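Local coordinates for protein tryptophan synthase alpha chain (Campylobacter jejuni, PDB 3THA) that probably cleaves indoleglycerol phosphate to indole and glyceraldehyde 3-phosphate, as the alpha subunit of tryptophan synthase in the last step of tryptophan biosynthesis, at residues 47-52 against 93-98; 166-171 against 200-205. All coordinates share one frame; numbering follows the deposited sequence.

Interaction 1: 47-52 against 93-98; sequences LGVAYS and FMVYYN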
# COMPACT_ATOMS: atom_id res chain seq x y z
N LEU B 47 -4.36 -5.71 13.32
CA LEU B 47 -4.28 -6.99 12.68
C LEU B 47 -4.44 -6.78 11.19
O LEU B 47 -5.56 -6.54 10.71
CB LEU B 47 -5.39 -7.92 13.20
CG LEU B 47 -5.58 -8.20 14.70
CD1 LEU B 47 -6.79 -9.11 14.89
CD2 LEU B 47 -4.36 -8.85 15.24
N GLY B 48 -3.32 -6.84 10.46
CA GLY B 48 -3.37 -6.77 9.03
C GLY B 48 -3.86 -8.08 8.48
O GLY B 48 -3.32 -9.15 8.84
N VAL B 49 -4.87 -8.07 7.62
CA VAL B 49 -5.13 -9.31 6.92
C VAL B 49 -4.53 -9.17 5.52
O VAL B 49 -3.82 -8.17 5.24
CB VAL B 49 -6.59 -9.74 6.93
CG1 VAL B 49 -6.72 -11.17 6.42
CG2 VAL B 49 -7.17 -9.66 8.37
N ALA B 50 -4.71 -10.21 4.69
CA ALA B 50 -4.42 -10.11 3.24
C ALA B 50 -5.63 -10.66 2.41
O ALA B 50 -6.13 -11.73 2.73
CB ALA B 50 -3.12 -10.84 2.91
N TYR B 51 -6.13 -9.92 1.42
CA TYR B 51 -7.23 -10.44 0.56
C TYR B 51 -6.77 -10.65 -0.88
O TYR B 51 -6.90 -11.76 -1.40
CB TYR B 51 -8.52 -9.57 0.59
CG TYR B 51 -9.55 -9.97 -0.47
CD1 TYR B 51 -9.82 -9.12 -1.54
CD2 TYR B 51 -10.21 -11.22 -0.44
CE1 TYR B 51 -10.74 -9.46 -2.55
CE2 TYR B 51 -11.12 -11.59 -1.45
CZ TYR B 51 -11.39 -10.69 -2.50
OH TYR B 51 -12.28 -10.99 -3.52
N SER B 52 -6.26 -9.58 -1.49
CA SER B 52 -5.62 -9.64 -2.80
C SER B 52 -4.13 -9.34 -2.64
O SER B 52 -3.74 -8.44 -1.89
CB SER B 52 -6.27 -8.66 -3.79
OG SER B 52 -7.45 -9.20 -4.36
N PHE B 93 -8.69 -4.20 13.38
CA PHE B 93 -8.40 -4.55 12.01
C PHE B 93 -7.75 -3.40 11.28
O PHE B 93 -8.14 -2.25 11.43
CB PHE B 93 -9.64 -4.97 11.26
CG PHE B 93 -9.98 -6.40 11.40
CD1 PHE B 93 -8.99 -7.38 11.38
CD2 PHE B 93 -11.29 -6.80 11.55
CE1 PHE B 93 -9.29 -8.72 11.51
CE2 PHE B 93 -11.63 -8.15 11.70
CZ PHE B 93 -10.63 -9.10 11.67
N MSE B 94 -6.75 -3.72 10.48
CA MSE B 94 -6.28 -2.82 9.47
C MSE B 94 -6.31 -3.66 8.20
O MSE B 94 -5.53 -4.56 8.05
CB MSE B 94 -4.90 -2.30 9.82
CG MSE B 94 -4.20 -1.53 8.77
SE MSE B 94 -2.97 -0.36 9.74
CE MSE B 94 -1.93 0.31 8.32
N VAL B 95 -7.27 -3.39 7.34
CA VAL B 95 -7.44 -4.08 6.07
C VAL B 95 -7.76 -3.06 4.99
O VAL B 95 -8.25 -1.99 5.26
CB VAL B 95 -8.66 -5.09 6.13
CG1 VAL B 95 -8.36 -6.25 7.05
CG2 VAL B 95 -9.91 -4.40 6.58
N TYR B 96 -7.49 -3.42 3.75
CA TYR B 96 -7.99 -2.63 2.65
C TYR B 96 -9.44 -2.92 2.45
O TYR B 96 -9.93 -3.98 2.86
CB TYR B 96 -7.27 -3.02 1.41
CG TYR B 96 -5.87 -2.52 1.38
CD1 TYR B 96 -5.62 -1.22 1.07
CD2 TYR B 96 -4.79 -3.36 1.67
CE1 TYR B 96 -4.36 -0.75 0.99
CE2 TYR B 96 -3.50 -2.88 1.60
CZ TYR B 96 -3.31 -1.56 1.24
OH TYR B 96 -2.06 -0.98 1.13
N TYR B 97 -10.13 -1.95 1.87
CA TYR B 97 -11.56 -1.99 1.65
C TYR B 97 -12.00 -3.16 0.78
O TYR B 97 -13.13 -3.65 0.93
CB TYR B 97 -12.04 -0.67 1.06
CG TYR B 97 -13.54 -0.47 1.14
CD1 TYR B 97 -14.15 -0.02 2.31
CD2 TYR B 97 -14.35 -0.71 0.03
CE1 TYR B 97 -15.53 0.17 2.38
CE2 TYR B 97 -15.72 -0.50 0.09
CZ TYR B 97 -16.30 -0.07 1.27
OH TYR B 97 -17.67 0.13 1.33
N ASN B 98 -11.13 -3.60 -0.13
CA ASN B 98 -11.47 -4.69 -1.03
C ASN B 98 -11.83 -5.96 -0.26
O ASN B 98 -12.67 -6.73 -0.71
CB ASN B 98 -10.36 -4.95 -2.04
CG ASN B 98 -8.99 -5.32 -1.39
OD1 ASN B 98 -8.90 -5.87 -0.29
ND2 ASN B 98 -7.93 -5.00 -2.09
O HOH W 1 -6.36 -7.00 0.86
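F93 packs alongside L47 and V49, on the side of the sheet that faces helix 75-83. CB of F93 leaves the strand with CG beside the backbone N (chi1 -86°), and the ring swings over toward 47-52. CD1 meets CB of L47 at 4.1 Å. The same CD1 presents the ring edge, in plane, to O of L47 at 3.6 Å. One atom further, CE1 lies 3.9 Å from CG2 of V49. F79 and L82 of helix 75-83 also touch F93. CG2 of V49 also touches CG1 of V95 at 3.8 Å, the two valines lying side by side and pointing the same way. The backbones are tied by a nearly straight bond from N of M94 to O of L47, 3.1 Å long. Beyond V95 the two segments part, and a water links them. It accepts from N of Y51 at 3.0 Å and donates to OD1 of N98 at 3.0 Å. ND2 of N98 donates a hydrogen bond to O of E124 of the second subunit. Strands 44-48 and 90-94 are adjacent parallel strands of the TIM barrel, and the contact runs past their C-terminal ends, the rim where TIM-barrel enzymes carry the active site.

Interaction 2: 166-171 against 200-205; sequences GFIYLL and LPIFVG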
# COMPACT_ATOMS: atom_id res chain seq x y z
N GLY B 166 -12.74 6.50 18.66
CA GLY B 166 -11.56 5.66 18.85
C GLY B 166 -10.31 6.40 19.24
O GLY B 166 -10.14 6.77 20.42
N PHE B 167 -9.44 6.66 18.25
CA PHE B 167 -8.23 7.44 18.44
C PHE B 167 -7.93 8.15 17.14
O PHE B 167 -8.41 7.73 16.11
CB PHE B 167 -7.04 6.56 18.91
CG PHE B 167 -6.56 5.52 17.89
CD1 PHE B 167 -7.05 4.22 17.91
CD2 PHE B 167 -5.59 5.85 16.93
CE1 PHE B 167 -6.60 3.25 17.01
CE2 PHE B 167 -5.10 4.87 16.00
CZ PHE B 167 -5.61 3.58 16.04
N ILE B 168 -7.18 9.24 17.17
CA ILE B 168 -6.74 9.87 15.95
C ILE B 168 -5.41 9.25 15.56
O ILE B 168 -4.52 9.11 16.40
CB ILE B 168 -6.58 11.40 16.07
CG1 ILE B 168 -7.81 12.01 16.77
CG2 ILE B 168 -6.39 12.02 14.67
CD1 ILE B 168 -9.11 11.73 16.07
N TYR B 169 -5.30 8.88 14.28
CA TYR B 169 -4.10 8.30 13.75
C TYR B 169 -3.38 9.43 13.09
O TYR B 169 -3.69 9.79 11.94
CB TYR B 169 -4.46 7.24 12.72
CG TYR B 169 -3.38 6.19 12.41
CD1 TYR B 169 -2.06 6.57 12.13
CD2 TYR B 169 -3.69 4.83 12.36
CE1 TYR B 169 -1.08 5.63 11.86
CE2 TYR B 169 -2.69 3.86 12.10
CZ TYR B 169 -1.40 4.28 11.82
OH TYR B 169 -0.41 3.36 11.52
N LEU B 170 -2.43 10.02 13.82
CA LEU B 170 -1.51 11.02 13.30
C LEU B 170 -0.29 10.41 12.57
O LEU B 170 0.65 9.93 13.20
CB LEU B 170 -1.02 11.95 14.40
CG LEU B 170 -0.15 13.09 13.85
CD1 LEU B 170 -0.78 13.81 12.61
CD2 LEU B 170 0.19 14.09 14.91
N LEU B 171 -0.29 10.45 11.24
CA LEU B 171 0.88 10.03 10.50
C LEU B 171 1.99 11.01 10.79
O LEU B 171 1.75 12.17 11.15
CB LEU B 171 0.60 9.95 9.00
CG LEU B 171 -0.57 9.02 8.67
CD1 LEU B 171 -0.91 9.05 7.21
CD2 LEU B 171 -0.26 7.62 9.09
N LEU B 200 -10.20 12.79 22.02
CA LEU B 200 -9.82 11.40 21.81
C LEU B 200 -8.32 11.28 21.85
O LEU B 200 -7.61 12.27 21.56
CB LEU B 200 -10.28 10.93 20.43
CG LEU B 200 -11.78 10.82 20.21
CD1 LEU B 200 -11.99 10.85 18.72
CD2 LEU B 200 -12.35 9.54 20.86
N PRO B 201 -7.82 10.08 22.21
CA PRO B 201 -6.39 9.84 22.19
C PRO B 201 -5.74 9.99 20.79
O PRO B 201 -6.36 9.72 19.75
CB PRO B 201 -6.26 8.43 22.74
CG PRO B 201 -7.63 7.84 22.68
CD PRO B 201 -8.56 8.98 22.84
N ILE B 202 -4.50 10.48 20.80
CA ILE B 202 -3.72 10.67 19.58
C ILE B 202 -2.52 9.74 19.63
O ILE B 202 -1.77 9.73 20.62
CB ILE B 202 -3.32 12.18 19.42
CG1 ILE B 202 -4.58 13.06 19.55
CG2 ILE B 202 -2.62 12.44 18.05
CD1 ILE B 202 -4.35 14.51 19.86
N PHE B 203 -2.40 8.91 18.61
CA PHE B 203 -1.33 7.92 18.45
C PHE B 203 -0.57 8.21 17.16
O PHE B 203 -1.19 8.36 16.10
CB PHE B 203 -1.87 6.48 18.35
CG PHE B 203 -2.75 6.03 19.52
CD1 PHE B 203 -2.67 6.61 20.77
CD2 PHE B 203 -3.62 4.97 19.36
CE1 PHE B 203 -3.49 6.18 21.82
CE2 PHE B 203 -4.45 4.53 20.41
CZ PHE B 203 -4.39 5.14 21.63
N VAL B 204 0.76 8.27 17.24
CA VAL B 204 1.59 8.53 16.08
C VAL B 204 2.25 7.28 15.52
O VAL B 204 2.94 6.57 16.24
CB VAL B 204 2.70 9.52 16.38
CG1 VAL B 204 3.34 9.96 15.08
CG2 VAL B 204 2.17 10.74 17.13
N GLY B 205 2.05 7.05 14.22
CA GLY B 205 2.64 5.94 13.50
C GLY B 205 3.24 6.33 12.16
O GLY B 205 2.96 7.43 11.63
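I168 pairs with I202 and L170 with V204 in the two parallel strands of a beta-alpha-beta unit in the TIM barrel, with helix 180-195 as the connection. N of I168 donates to O of P201 at 2.7 Å. N of F203 returns a bond to O of I168 at 3.1 Å, almost perfectly straight. N of L170 then donates to O of F203. The last rung, from N of G205 to O of L170, is weak at 3.4 Å.

The closest side-chain contact is between F167 and F203. CD2 of F203 lies over one face of the F167 ring, near its rim, only 3.2 Å from CD2 of F167. The planes are 31° apart, so the rings meet obliquely. In return CB of F167 sits over the face of the F203 ring, a CH-pi contact 4.0 Å from the centroid. CG of F167 stands between its backbone N and carbonyl carbon (chi1 66°), which lays the ring across F203. The ring of F7 then meets F167 edge-to-face.

On the other side of the sheet, CB of L170 packs on CG2 of I202 at 4.0 Å, while CD1 of I168 meets CD1 of L200. L170 and I202 also touch helix 180-195, so this side faces outward. Ahead of the first rung, O of G166 rests against CG of P201 at 3.5 Å. G166 has a positive phi of 92°, backbone angles that call for a glycine. Strand 223-226 flanks 202-205 on its other edge: V204 shares a backbone bond with G223. D222, just before that strand, accepts a hydrogen bond at OD2 from N of I202.

In the fold
Both contacts join neighbouring strands of one closed, eight-stranded parallel barrel. Interaction 1 closes along the chain before interaction 2 opens. They lie on opposite sides of the chain's centre, with their own centres 19 Å apart. Their nearest atoms are about 5 Å apart and do not touch. The predicted active site relates them. The side chain of M94 in interaction 1 and that of Y169 in interaction 2 each come within about 4 Å of the side chain of E46, a predicted proton acceptor, which immediately precedes L47 in the chain. M94 and Y169 also both pack on A56 of the second subunit.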